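Local coordinates for protein 3-ketosteroid-delta4-5alpha-dehydrogenase (Rhodococcus jostii, PDB 4AT2) that probably introduces the delta-4 double bond into 5alpha-reduced 3-ketosteroids in bacterial steroid breakdown, using a bound flavin-adenine dinucleotide as electron acceptor, at residues 309-320 and 340-349; 76-87 and 195-206. All coordinates share one frame; numbering follows the deposited sequence. Where two conformers were deposited one is given.

Contact 1: 309-320 and 340-349; sequences TEVAFVCDPQLI and SGRIGQMTLF. With ASD (4-androstene-3-17-dione), chain B.
V311 packs with both methyl groups against helix 340-349. CG1, anti to the backbone N, rests on the backbone carbonyl of G344, 3.5 Å from CG1 to G344 O, while CG2 lies against the Q345 stem, the L348 CD2 methyl and, at 3.8 Å from CG2 to CE1, the F349 ring. Two residues along the strand, F313 offers one ring face to I343. The I343 CG2 methyl lies 4.0 Å from the F313 ring centroid and 26° off the ring normal, evidence for a CH-pi contact over the face, offset toward the rim.

The backbones come close at a glycine: the CA atoms of F313 and G344 are 4.7 Å apart. At the strand's start the extended Q345 chain brings its NE2 to T309 O, a 2.8 Å hydrogen bond bent to 142° at the hydrogen, with the donor tilted from the carbonyl plane; NE2 also donates to G484 O. A water accepts from V311 N and donates to G341 O, bridging strand and helix where V311 O and G341 O, both acceptors, come close.

Farther out, D316 N-caps helix 317-320 through OD2 and Q318 N, its OD1 being taken by T372 and T374. Side chains alternate along the strand: V311 and F313 face the helix, whereas E310 and A312 face the steroid, with A312 CB 3.6 Å from ASD C11. Thus 309-313, an edge strand of a three-stranded antiparallel sheet, is backed by a helix crossing at 102° and forms one wall of the androstenedione pocket.

Contact 2: 76-87 and 195-206; sequences WGGATALAGGFI and TGEKGGGYMLMK. Unlike the reference sequence in segment 76-87: T80 (reference Ala). With FAD (flavin-adenine dinucleotide), chain D.
A81, L82 and A83 present successive carbonyls to the backbone of 195-206: A81 O accepts from G199 N, L82 O from G196 N and A83 O from G201 N. The middle bond is nearly straight (2.8 Å from L82 O to G196 N, 167° at the hydrogen) and uses a carbonyl lone pair, whereas G201 N approaches from above the A83 carbonyl plane. The glycine backbones lie directly against the opposing carbonyls, G201 CA making a CA-H...O contact of 3.2 Å with T80 O.

T80, which differs from the reference sequence, divides its branches. CG2, anti to the backbone N, presses tightly on M205 CG at 3.4 Å; OG1 turns to the cofactor, donating to FAD O1A and accepting from FAD O4'. Together with A79 N on FAD O2A, this makes 76-87 part of the pyrophosphate-binding surface of an FAD-binding domain, with G84 N reaching FAD N5 in a 3.1 Å hydrogen bond and F86 clasping the flavin O4 and N3 through its backbone.

W76 packs against the base of M205, while the M205 CE methyl reaches G77. W76 CZ3 lies 3.8 Å from M205 CB, and the six-membered ring of W76 runs nearly parallel to that of Y202 (18°) but slid aside, with little overlap. I87 CD1 and L204 CD1 meet tip to tip at 3.8 Å. T195 CG2 touches the flavin methyl C7M, while its OG1 is hydrogen-bonded to E157.

Contacts 1 and 2 follow one another along the chain and do not touch: their centres are 21 Å apart and their nearest atoms about 10 Å. The ligands join them. Contact 2 lies against FAD from pyrophosphate to flavin, and contact 1 borders the steroid through E310, A312 and V314. Between them, the flavin N5 and the steroid C5 are 3.9 Å apart (FAD N5 to ASD C5), a spacing consistent with hydride transfer to the flavin. Each contact also nears the other's ligand: the side chain of T195 is about 5 Å from the steroid, and that of E310 about 6 Å from FAD.

Contact 1: 309-320 and 340-349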
loop_
_atom_site.group_PDB
_atom_site.type_symbol
_atom_site.label_atom_id
_atom_site.label_comp_id
_atom_site.label_asym_id
_atom_site.label_seq_id
_atom_site.Cartn_x
_atom_site.Cartn_y
_atom_site.Cartn_z
ATOM N N THR A 309 -1.719 -7.003 2.939
ATOM C CA THR A 309 -1.346 -8.407 2.746
ATOM C C THR A 309 -0.998 -9.106 4.051
ATOM O O THR A 309 -0.184 -8.602 4.835
ATOM C CB THR A 309 -0.119 -8.562 1.819
ATOM O OG1 THR A 309 0.985 -7.847 2.381
ATOM C CG2 THR A 309 -0.401 -7.993 0.441
ATOM N N GLU A 310 -1.603 -10.274 4.257
ATOM C CA GLU A 310 -1.136 -11.205 5.273
ATOM C C GLU A 310 0.253 -11.682 4.847
ATOM O O GLU A 310 0.505 -11.859 3.646
ATOM C CB GLU A 310 -2.093 -12.397 5.378
ATOM C CG GLU A 310 -1.677 -13.454 6.405
ATOM C CD GLU A 310 -0.686 -14.513 5.907
ATOM O OE1 GLU A 310 -0.449 -14.659 4.686
ATOM O OE2 GLU A 310 -0.127 -15.244 6.758
ATOM N N VAL A 311 1.149 -11.888 5.812
ATOM C CA VAL A 311 2.504 -12.370 5.514
ATOM C C VAL A 311 2.906 -13.413 6.547
ATOM O O VAL A 311 2.977 -13.112 7.733
ATOM C CB VAL A 311 3.549 -11.229 5.507
ATOM C CG1 VAL A 311 4.900 -11.776 5.071
ATOM C CG2 VAL A 311 3.131 -10.076 4.587
ATOM N N ALA A 312 3.168 -14.630 6.090
ATOM C CA ALA A 312 3.636 -15.708 6.957
ATOM C C ALA A 312 5.158 -15.750 6.910
ATOM O O ALA A 312 5.764 -15.183 6.012
ATOM C CB ALA A 312 3.050 -17.035 6.509
ATOM N N PHE A 313 5.761 -16.433 7.878
ATOM C CA PHE A 313 7.211 -16.485 8.031
ATOM C C PHE A 313 7.503 -17.940 8.354
ATOM O O PHE A 313 7.142 -18.412 9.433
ATOM C CB PHE A 313 7.596 -15.558 9.195
ATOM C CG PHE A 313 9.077 -15.379 9.402
ATOM C CD1 PHE A 313 9.878 -14.811 8.412
ATOM C CD2 PHE A 313 9.662 -15.714 10.625
ATOM C CE1 PHE A 313 11.238 -14.611 8.623
ATOM C CE2 PHE A 313 11.019 -15.524 10.841
ATOM C CZ PHE A 313 11.809 -14.965 9.844
ATOM N N VAL A 314 8.110 -18.665 7.412
ATOM C CA VAL A 314 8.108 -20.132 7.488
ATOM C C VAL A 314 9.241 -20.716 8.335
ATOM O O VAL A 314 10.099 -21.462 7.868
ATOM C CB VAL A 314 7.980 -20.817 6.106
ATOM C CG1 VAL A 314 6.569 -20.622 5.549
ATOM C CG2 VAL A 314 9.047 -20.318 5.140
ATOM N N CYS A 315 9.216 -20.363 9.609
ATOM C CA CYS A 315 10.118 -20.921 10.595
ATOM C C CYS A 315 9.292 -21.178 11.850
ATOM O O CYS A 315 8.317 -20.475 12.111
ATOM C CB CYS A 315 11.266 -19.945 10.869
ATOM S SG CYS A 315 12.517 -20.584 12.009
ATOM N N ASP A 316 9.658 -22.190 12.625
ATOM C CA ASP A 316 8.841 -22.548 13.767
ATOM C C ASP A 316 8.955 -21.520 14.905
ATOM O O ASP A 316 10.065 -21.154 15.295
ATOM C CB ASP A 316 9.218 -23.926 14.300
ATOM C CG ASP A 316 8.238 -24.403 15.321
ATOM O OD1 ASP A 316 7.120 -24.770 14.909
ATOM O OD2 ASP A 316 8.560 -24.364 16.530
ATOM N N PRO A 317 7.813 -21.075 15.451
ATOM C CA PRO A 317 7.866 -20.078 16.526
ATOM C C PRO A 317 8.573 -20.512 17.812
ATOM O O PRO A 317 9.055 -19.655 18.554
ATOM C CB PRO A 317 6.378 -19.774 16.784
ATOM C CG PRO A 317 5.738 -20.001 15.448
ATOM C CD PRO A 317 6.429 -21.259 14.963
ATOM N N GLN A 318 8.650 -21.814 18.088
ATOM C CA GLN A 318 9.341 -22.260 19.299
ATOM C C GLN A 318 10.853 -22.041 19.200
ATOM O O GLN A 318 11.522 -21.899 20.220
ATOM C CB GLN A 318 9.030 -23.732 19.609
ATOM C CG GLN A 318 7.552 -23.992 19.932
ATOM C CD GLN A 318 7.223 -23.893 21.414
ATOM O OE1 GLN A 318 7.773 -23.066 22.134
ATOM N NE2 GLN A 318 6.318 -24.758 21.877
ATOM N N LEU A 319 11.384 -22.024 17.978
ATOM C CA LEU A 319 12.792 -21.650 17.765
ATOM C C LEU A 319 12.949 -20.135 17.867
ATOM O O LEU A 319 13.831 -19.632 18.589
ATOM C CB LEU A 319 13.296 -22.132 16.400
ATOM C CG LEU A 319 13.362 -23.654 16.227
ATOM C CD1 LEU A 319 13.674 -23.987 14.779
ATOM C CD2 LEU A 319 14.400 -24.251 17.157
ATOM N N ILE A 320 12.093 -19.417 17.138
ATOM C CA ILE A 320 12.174 -17.954 17.058
ATOM C C ILE A 320 12.197 -17.325 18.455
ATOM O O ILE A 320 13.026 -16.455 18.747
ATOM C CB ILE A 320 11.003 -17.369 16.217
ATOM C CG1 ILE A 320 11.085 -17.855 14.763
ATOM C CG2 ILE A 320 11.001 -15.845 16.240
ATOM C CD1 ILE A 320 9.852 -17.533 13.946
ATOM N N SER A 340 3.859 -14.655 14.839
ATOM C CA SER A 340 4.827 -14.863 13.761
ATOM C C SER A 340 4.393 -14.235 12.422
ATOM O O SER A 340 5.236 -13.940 11.582
ATOM C CB SER A 340 5.243 -16.333 13.663
ATOM O OG SER A 340 6.128 -16.652 14.742
ATOM N N GLY A 341 3.086 -13.988 12.260
ATOM C CA GLY A 341 2.581 -13.204 11.127
ATOM C C GLY A 341 3.044 -11.756 11.167
ATOM O O GLY A 341 3.325 -11.161 10.132
ATOM N N ARG A 342 3.106 -11.186 12.374
ATOM C CA ARG A 342 3.613 -9.836 12.551
ATOM C C ARG A 342 5.110 -9.832 12.273
ATOM O O ARG A 342 5.616 -8.931 11.611
ATOM C CB ARG A 342 3.310 -9.326 13.967
ATOM C CG ARG A 342 3.801 -7.910 14.216
ATOM C CD ARG A 342 3.160 -7.289 15.458
ATOM N NE ARG A 342 3.802 -6.009 15.715
ATOM C CZ ARG A 342 3.454 -4.861 15.141
ATOM N NH1 ARG A 342 2.430 -4.809 14.293
ATOM N NH2 ARG A 342 4.136 -3.759 15.429
ATOM N N ILE A 343 5.815 -10.861 12.744
ATOM C CA ILE A 343 7.234 -11.019 12.385
ATOM C C ILE A 343 7.406 -11.041 10.857
ATOM O O ILE A 343 8.305 -10.380 10.313
ATOM C CB ILE A 343 7.851 -12.281 13.038
ATOM C CG1 ILE A 343 7.911 -12.086 14.568
ATOM C CG2 ILE A 343 9.244 -12.545 12.467
ATOM C CD1 ILE A 343 8.352 -13.308 15.355
ATOM N N GLY A 344 6.533 -11.780 10.176
ATOM C CA GLY A 344 6.537 -11.858 8.708
ATOM C C GLY A 344 6.364 -10.491 8.070
ATOM O O GLY A 344 7.141 -10.111 7.186
ATOM N N GLN A 345 5.350 -9.744 8.512
ATOM C CA GLN A 345 5.114 -8.401 7.969
ATOM C C GLN A 345 6.294 -7.477 8.255
ATOM O O GLN A 345 6.728 -6.748 7.374
ATOM C CB GLN A 345 3.837 -7.781 8.546
ATOM C CG GLN A 345 2.555 -8.347 7.947
ATOM C CD GLN A 345 1.358 -7.438 8.202
ATOM O OE1 GLN A 345 1.381 -6.590 9.115
ATOM N NE2 GLN A 345 0.307 -7.604 7.391
ATOM N N MET A 346 6.819 -7.498 9.480
ATOM C CA MET A 346 7.925 -6.588 9.782
ATOM C C MET A 346 9.141 -6.919 8.918
ATOM O O MET A 346 9.847 -6.024 8.434
ATOM C CB MET A 346 8.303 -6.637 11.264
ATOM C CG MET A 346 7.201 -6.272 12.242
ATOM S SD MET A 346 6.488 -4.624 12.026
ATOM C CE MET A 346 5.000 -4.977 11.081
ATOM N N THR A 347 9.378 -8.210 8.728
ATOM C CA THR A 347 10.533 -8.673 7.960
ATOM C C THR A 347 10.418 -8.274 6.487
ATOM O O THR A 347 11.324 -7.652 5.939
ATOM C CB THR A 347 10.734 -10.194 8.116
ATOM O OG1 THR A 347 10.892 -10.496 9.513
ATOM C CG2 THR A 347 11.988 -10.661 7.350
ATOM N N LEU A 348 9.298 -8.627 5.864
ATOM C CA LEU A 348 9.093 -8.325 4.452
ATOM C C LEU A 348 8.948 -6.834 4.207
ATOM O O LEU A 348 9.575 -6.295 3.299
ATOM C CB LEU A 348 7.850 -9.045 3.918
ATOM C CG LEU A 348 7.484 -8.752 2.456
ATOM C CD1 LEU A 348 8.587 -9.248 1.525
ATOM C CD2 LEU A 348 6.171 -9.443 2.139
ATOM N N PHE A 349 8.132 -6.169 5.024
ATOM C CA PHE A 349 7.816 -4.763 4.767
ATOM C C PHE A 349 8.998 -3.856 5.086
ATOM O O PHE A 349 9.307 -2.931 4.315
ATOM C CB PHE A 349 6.621 -4.268 5.606
ATOM C CG PHE A 349 5.290 -4.931 5.305
ATOM C CD1 PHE A 349 5.106 -5.793 4.219
ATOM C CD2 PHE A 349 4.199 -4.640 6.121
ATOM C CE1 PHE A 349 3.859 -6.367 3.985
ATOM C CE2 PHE A 349 2.953 -5.217 5.895
ATOM C CZ PHE A 349 2.784 -6.079 4.822
HETATM C C1 ASD B . -2.287 -18.114 7.597
HETATM C C10 ASD B . -1.508 -18.785 8.743
HETATM C C11 ASD B . 0.415 -19.436 7.142
HETATM C C12 ASD B . 1.387 -20.508 6.591
HETATM C C13 ASD B . 1.954 -21.354 7.727
HETATM C C14 ASD B . 0.792 -21.952 8.519
HETATM C C15 ASD B . 1.398 -23.109 9.327
HETATM C C16 ASD B . 2.387 -23.756 8.343
HETATM C C17 ASD B . 2.644 -22.632 7.352
HETATM C C18 ASD B . 2.985 -20.571 8.547
HETATM C C19 ASD B . -0.640 -17.745 9.456
HETATM C C2 ASD B . -3.314 -17.057 8.058
HETATM C C3 ASD B . -4.112 -17.521 9.258
HETATM C C4 ASD B . -3.702 -18.761 9.965
HETATM C C5 ASD B . -2.485 -19.323 9.777
HETATM C C6 ASD B . -2.098 -20.487 10.681
HETATM C C7 ASD B . -1.270 -21.542 9.951
HETATM C C8 ASD B . -0.089 -20.904 9.220
HETATM C C9 ASD B . -0.648 -19.931 8.151
HETATM O O1 ASD B . -5.105 -16.895 9.627
HETATM O O2 ASD B . 3.357 -22.740 6.362
HETATM O O HOH W 1 0.750 -11.517 8.718
#

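Contact 2: 76-87 and 195-206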
loop_
_atom_site.group_PDB
_atom_site.type_symbol
_atom_site.label_atom_id
_atom_site.label_comp_id
_atom_site.label_asym_id
_atom_site.label_seq_id
_atom_site.Cartn_x
_atom_site.Cartn_y
_atom_site.Cartn_z
ATOM N N TRP A 76 -17.712 -27.960 -2.398
ATOM C CA TRP A 76 -17.642 -26.832 -1.464
ATOM C C TRP A 76 -16.370 -26.809 -0.669
ATOM O O TRP A 76 -15.637 -27.796 -0.618
ATOM C CB TRP A 76 -18.856 -26.800 -0.538
ATOM C CG TRP A 76 -19.123 -28.082 0.224
ATOM C CD1 TRP A 76 -20.058 -29.066 -0.085
ATOM C CD2 TRP A 76 -18.477 -28.547 1.463
ATOM N NE1 TRP A 76 -20.035 -30.076 0.843
ATOM C CE2 TRP A 76 -19.113 -29.827 1.801
ATOM C CE3 TRP A 76 -17.480 -28.050 2.299
ATOM C CZ2 TRP A 76 -18.745 -30.563 2.922
ATOM C CZ3 TRP A 76 -17.118 -28.802 3.429
ATOM C CH2 TRP A 76 -17.735 -30.033 3.727
ATOM N N GLY A 77 -16.084 -25.663 -0.056
ATOM C CA GLY A 77 -14.977 -25.564 0.888
ATOM C C GLY A 77 -14.009 -24.428 0.622
ATOM O O GLY A 77 -13.630 -23.708 1.554
ATOM N N GLY A 78 -13.600 -24.282 -0.641
ATOM C CA GLY A 78 -12.630 -23.252 -1.050
ATOM C C GLY A 78 -11.357 -23.294 -0.225
ATOM O O GLY A 78 -10.925 -24.364 0.216
ATOM N N ALA A 79 -10.754 -22.127 -0.016
ATOM C CA ALA A 79 -9.597 -21.985 0.871
ATOM C C ALA A 79 -9.979 -22.279 2.316
ATOM O O ALA A 79 -9.145 -22.716 3.111
ATOM C CB ALA A 79 -9.019 -20.577 0.767
ATOM N N THR A 80 -11.242 -22.037 2.664
ATOM C CA THR A 80 -11.680 -22.229 4.045
ATOM C C THR A 80 -11.435 -23.659 4.552
ATOM O O THR A 80 -10.944 -23.851 5.666
ATOM C CB THR A 80 -13.164 -21.835 4.224
ATOM O OG1 THR A 80 -13.340 -20.460 3.835
ATOM C CG2 THR A 80 -13.596 -22.009 5.672
ATOM N N ALA A 81 -11.787 -24.652 3.735
ATOM C CA ALA A 81 -11.654 -26.052 4.132
ATOM C C ALA A 81 -10.186 -26.480 4.315
ATOM O O ALA A 81 -9.899 -27.503 4.948
ATOM C CB ALA A 81 -12.366 -26.954 3.122
ATOM N N LEU A 82 -9.263 -25.684 3.773
ATOM C CA LEU A 82 -7.818 -25.949 3.883
ATOM C C LEU A 82 -7.123 -25.129 4.982
ATOM O O LEU A 82 -5.933 -25.337 5.269
ATOM C CB LEU A 82 -7.136 -25.703 2.531
ATOM C CG LEU A 82 -7.795 -26.259 1.259
ATOM C CD1 LEU A 82 -7.053 -25.800 0.014
ATOM C CD2 LEU A 82 -7.886 -27.779 1.287
ATOM N N ALA A 83 -7.872 -24.222 5.612
ATOM C CA ALA A 83 -7.339 -23.298 6.618
ATOM C C ALA A 83 -7.056 -23.969 7.957
ATOM O O ALA A 83 -7.602 -25.036 8.250
ATOM C CB ALA A 83 -8.312 -22.140 6.819
ATOM N N GLY A 84 -6.231 -23.316 8.774
ATOM C CA GLY A 84 -5.915 -23.769 10.145
ATOM C C GLY A 84 -7.135 -23.813 11.053
ATOM O O GLY A 84 -7.204 -24.607 12.007
ATOM N N GLY A 85 -8.112 -22.977 10.736
ATOM C CA GLY A 85 -9.386 -22.982 11.433
ATOM C C GLY A 85 -9.549 -21.900 12.476
ATOM O O GLY A 85 -10.582 -21.855 13.147
ATOM N N PHE A 86 -8.558 -21.014 12.614
ATOM C CA PHE A 86 -8.704 -19.882 13.540
ATOM C C PHE A 86 -9.886 -19.027 13.113
ATOM O O PHE A 86 -10.067 -18.739 11.924
ATOM C CB PHE A 86 -7.475 -18.975 13.520
ATOM C CG PHE A 86 -6.305 -19.500 14.285
ATOM C CD1 PHE A 86 -6.188 -19.276 15.650
ATOM C CD2 PHE A 86 -5.278 -20.156 13.621
ATOM C CE1 PHE A 86 -5.080 -19.736 16.354
ATOM C CE2 PHE A 86 -4.165 -20.619 14.317
ATOM C CZ PHE A 86 -4.072 -20.410 15.686
ATOM N N ILE A 87 -10.669 -18.598 14.097
ATOM C CA ILE A 87 -11.754 -17.648 13.890
ATOM C C ILE A 87 -11.553 -16.587 14.973
ATOM O O ILE A 87 -11.541 -16.918 16.161
ATOM C CB ILE A 87 -13.143 -18.313 14.048
ATOM C CG1 ILE A 87 -13.214 -19.650 13.292
ATOM C CG2 ILE A 87 -14.235 -17.356 13.566
ATOM C CD1 ILE A 87 -14.492 -20.436 13.548
ATOM N N THR A 195 -3.272 -28.513 7.653
ATOM C CA THR A 195 -3.369 -27.224 6.962
ATOM C C THR A 195 -2.852 -27.353 5.523
ATOM O O THR A 195 -1.757 -27.877 5.289
ATOM C CB THR A 195 -2.613 -26.116 7.740
ATOM O OG1 THR A 195 -3.137 -26.024 9.071
ATOM C CG2 THR A 195 -2.762 -24.759 7.065
ATOM N N GLY A 196 -3.666 -26.903 4.568
ATOM C CA GLY A 196 -3.333 -27.004 3.145
ATOM C C GLY A 196 -3.966 -28.185 2.424
ATOM O O GLY A 196 -3.927 -28.255 1.193
ATOM N N GLU A 197 -4.552 -29.109 3.187
ATOM C CA GLU A 197 -5.160 -30.329 2.630
ATOM C C GLU A 197 -6.596 -30.514 3.130
ATOM O O GLU A 197 -7.521 -30.748 2.344
ATOM C CB GLU A 197 -4.304 -31.556 2.986
ATOM C CG GLU A 197 -4.967 -32.902 2.712
ATOM C CD GLU A 197 -4.315 -34.048 3.469
ATOM O OE1 GLU A 197 -3.150 -34.389 3.161
ATOM O OE2 GLU A 197 -4.975 -34.614 4.371
ATOM N N LYS A 198 -6.752 -30.423 4.447
ATOM C CA LYS A 198 -8.031 -30.534 5.138
ATOM C C LYS A 198 -7.708 -30.071 6.554
ATOM O O LYS A 198 -7.472 -30.887 7.453
ATOM C CB LYS A 198 -8.538 -31.983 5.122
ATOM C CG LYS A 198 -9.937 -32.197 5.688
ATOM C CD LYS A 198 -10.405 -33.615 5.391
ATOM C CE LYS A 198 -11.541 -34.041 6.304
ATOM N NZ LYS A 198 -12.018 -35.413 5.962
ATOM N N GLY A 199 -7.660 -28.753 6.730
ATOM C CA GLY A 199 -7.256 -28.166 8.002
ATOM C C GLY A 199 -8.420 -28.021 8.957
ATOM O O GLY A 199 -9.531 -28.483 8.664
ATOM N N GLY A 200 -8.167 -27.366 10.091
ATOM C CA GLY A 200 -9.203 -27.099 11.089
ATOM C C GLY A 200 -10.375 -26.339 10.495
ATOM O O GLY A 200 -11.493 -26.414 11.006
ATOM N N GLY A 201 -10.116 -25.618 9.406
ATOM C CA GLY A 201 -11.158 -24.878 8.696
ATOM C C GLY A 201 -12.259 -25.773 8.155
ATOM O O GLY A 201 -13.397 -25.332 7.987
ATOM N N TYR A 202 -11.922 -27.034 7.884
ATOM C CA TYR A 202 -12.917 -28.015 7.451
ATOM C C TYR A 202 -14.026 -28.221 8.489
ATOM O O TYR A 202 -15.187 -28.412 8.125
ATOM C CB TYR A 202 -12.249 -29.353 7.108
ATOM C CG TYR A 202 -13.228 -30.431 6.720
ATOM C CD1 TYR A 202 -13.741 -30.497 5.422
ATOM C CD2 TYR A 202 -13.658 -31.373 7.653
ATOM C CE1 TYR A 202 -14.645 -31.487 5.060
ATOM C CE2 TYR A 202 -14.565 -32.361 7.301
ATOM C CZ TYR A 202 -15.053 -32.408 6.007
ATOM O OH TYR A 202 -15.957 -33.390 5.662
ATOM N N MET A 203 -13.670 -28.189 9.773
ATOM C CA MET A 203 -14.671 -28.371 10.829
ATOM C C MET A 203 -15.430 -27.092 11.170
ATOM O O MET A 203 -16.333 -27.110 12.008
ATOM C CB MET A 203 -14.087 -29.041 12.084
ATOM C CG MET A 203 -14.097 -30.567 12.022
ATOM S SD MET A 203 -15.686 -31.310 11.569
ATOM C CE MET A 203 -16.720 -30.732 12.917
ATOM N N LEU A 204 -15.064 -25.986 10.521
ATOM C CA LEU A 204 -15.947 -24.834 10.462
ATOM C C LEU A 204 -16.933 -25.036 9.309
ATOM O O LEU A 204 -18.142 -24.892 9.494
ATOM C CB LEU A 204 -15.159 -23.534 10.286
ATOM C CG LEU A 204 -15.944 -22.252 9.984
ATOM C CD1 LEU A 204 -16.965 -21.921 11.071
ATOM C CD2 LEU A 204 -14.980 -21.094 9.780
ATOM N N MET A 205 -16.410 -25.392 8.135
ATOM C CA MET A 205 -17.231 -25.534 6.926
ATOM C C MET A 205 -18.296 -26.625 6.996
ATOM O O MET A 205 -19.444 -26.393 6.621
ATOM C CB MET A 205 -16.355 -25.809 5.700
ATOM C CG MET A 205 -15.735 -24.587 5.062
ATOM S SD MET A 205 -16.908 -23.283 4.613
ATOM C CE MET A 205 -17.802 -24.009 3.257
ATOM N N LYS A 206 -17.905 -27.820 7.440
ATOM C CA LYS A 206 -18.785 -28.993 7.385
ATOM C C LYS A 206 -20.120 -28.792 8.131
ATOM O O LYS A 206 -21.180 -28.992 7.530
ATOM C CB LYS A 206 -18.044 -30.257 7.856
ATOM C CG LYS A 206 -18.870 -31.531 7.781
ATOM C CD LYS A 206 -18.028 -32.713 8.230
ATOM C CE LYS A 206 -18.704 -34.039 7.921
ATOM N NZ LYS A 206 -19.373 -34.590 9.129
HETATM P PA FAD D . -13.032 -19.315 -0.052
HETATM O O1A FAD D . -13.236 -20.031 1.226
HETATM O O2A FAD D . -11.843 -19.630 -0.859
HETATM O O5B FAD D . -14.338 -19.536 -0.952
HETATM C C5B FAD D . -14.461 -18.913 -2.235
HETATM C C4B FAD D . -15.157 -19.898 -3.190
HETATM O O4B FAD D . -15.394 -19.146 -4.400
HETATM C C3B FAD D . -14.204 -21.043 -3.556
HETATM O O3B FAD D . -14.874 -22.309 -3.335
HETATM C C2B FAD D . -13.888 -20.801 -5.036
HETATM O O2B FAD D . -13.711 -22.062 -5.735
HETATM C C1B FAD D . -15.140 -20.065 -5.510
HETATM N N9A FAD D . -14.931 -19.234 -6.716
HETATM C C8A FAD D . -13.839 -18.559 -7.094
HETATM N N7A FAD D . -14.109 -17.942 -8.242
HETATM C C5A FAD D . -15.383 -18.219 -8.582
HETATM C C6A FAD D . -16.178 -17.873 -9.625
HETATM N N6A FAD D . -15.690 -17.075 -10.575
HETATM N N1A FAD D . -17.445 -18.309 -9.725
HETATM C C2A FAD D . -17.979 -19.128 -8.741
HETATM N N3A FAD D . -17.155 -19.482 -7.676
HETATM C C4A FAD D . -15.879 -19.018 -7.629
HETATM N N1 FAD D . -7.713 -17.426 7.720
HETATM C C2 FAD D . -8.243 -17.426 8.998
HETATM O O2 FAD D . -8.978 -16.509 9.338
HETATM N N3 FAD D . -7.943 -18.467 9.887
HETATM C C4 FAD D . -7.076 -19.492 9.504
HETATM O O4 FAD D . -6.822 -20.384 10.319
HETATM C C4X FAD D . -6.534 -19.487 8.213
HETATM N N5 FAD D . -5.671 -20.454 7.815
HETATM C C5X FAD D . -4.990 -20.300 6.663
HETATM C C6 FAD D . -3.918 -21.146 6.360
HETATM C C7 FAD D . -3.215 -21.007 5.161
HETATM C C7M FAD D . -2.144 -21.888 4.909
HETATM C C8 FAD D . -3.580 -19.995 4.248
HETATM C C8M FAD D . -2.919 -19.803 3.017
HETATM C C9 FAD D . -4.658 -19.160 4.549
HETATM C C9A FAD D . -5.350 -19.292 5.762
HETATM N N10 FAD D . -6.375 -18.463 6.075
HETATM C C10 FAD D . -6.855 -18.458 7.327
HETATM C "C1'" FAD D . -7.051 -17.605 5.067
HETATM C "C2'" FAD D . -8.438 -18.180 4.742
HETATM O "O2'" FAD D . -8.234 -19.550 4.392
HETATM C "C3'" FAD D . -9.085 -17.434 3.564
HETATM O "O3'" FAD D . -8.754 -16.034 3.566
HETATM C "C4'" FAD D . -10.611 -17.607 3.620
HETATM O "O4'" FAD D . -10.903 -19.013 3.618
HETATM C "C5'" FAD D . -11.275 -16.949 2.407
HETATM O "O5'" FAD D . -12.703 -17.068 2.552
HETATM P P FAD D . -13.668 -16.769 1.295
HETATM O O1P FAD D . -13.466 -15.400 0.808
HETATM O O2P FAD D . -15.044 -17.241 1.668
HETATM O O3P FAD D . -12.990 -17.690 0.133
#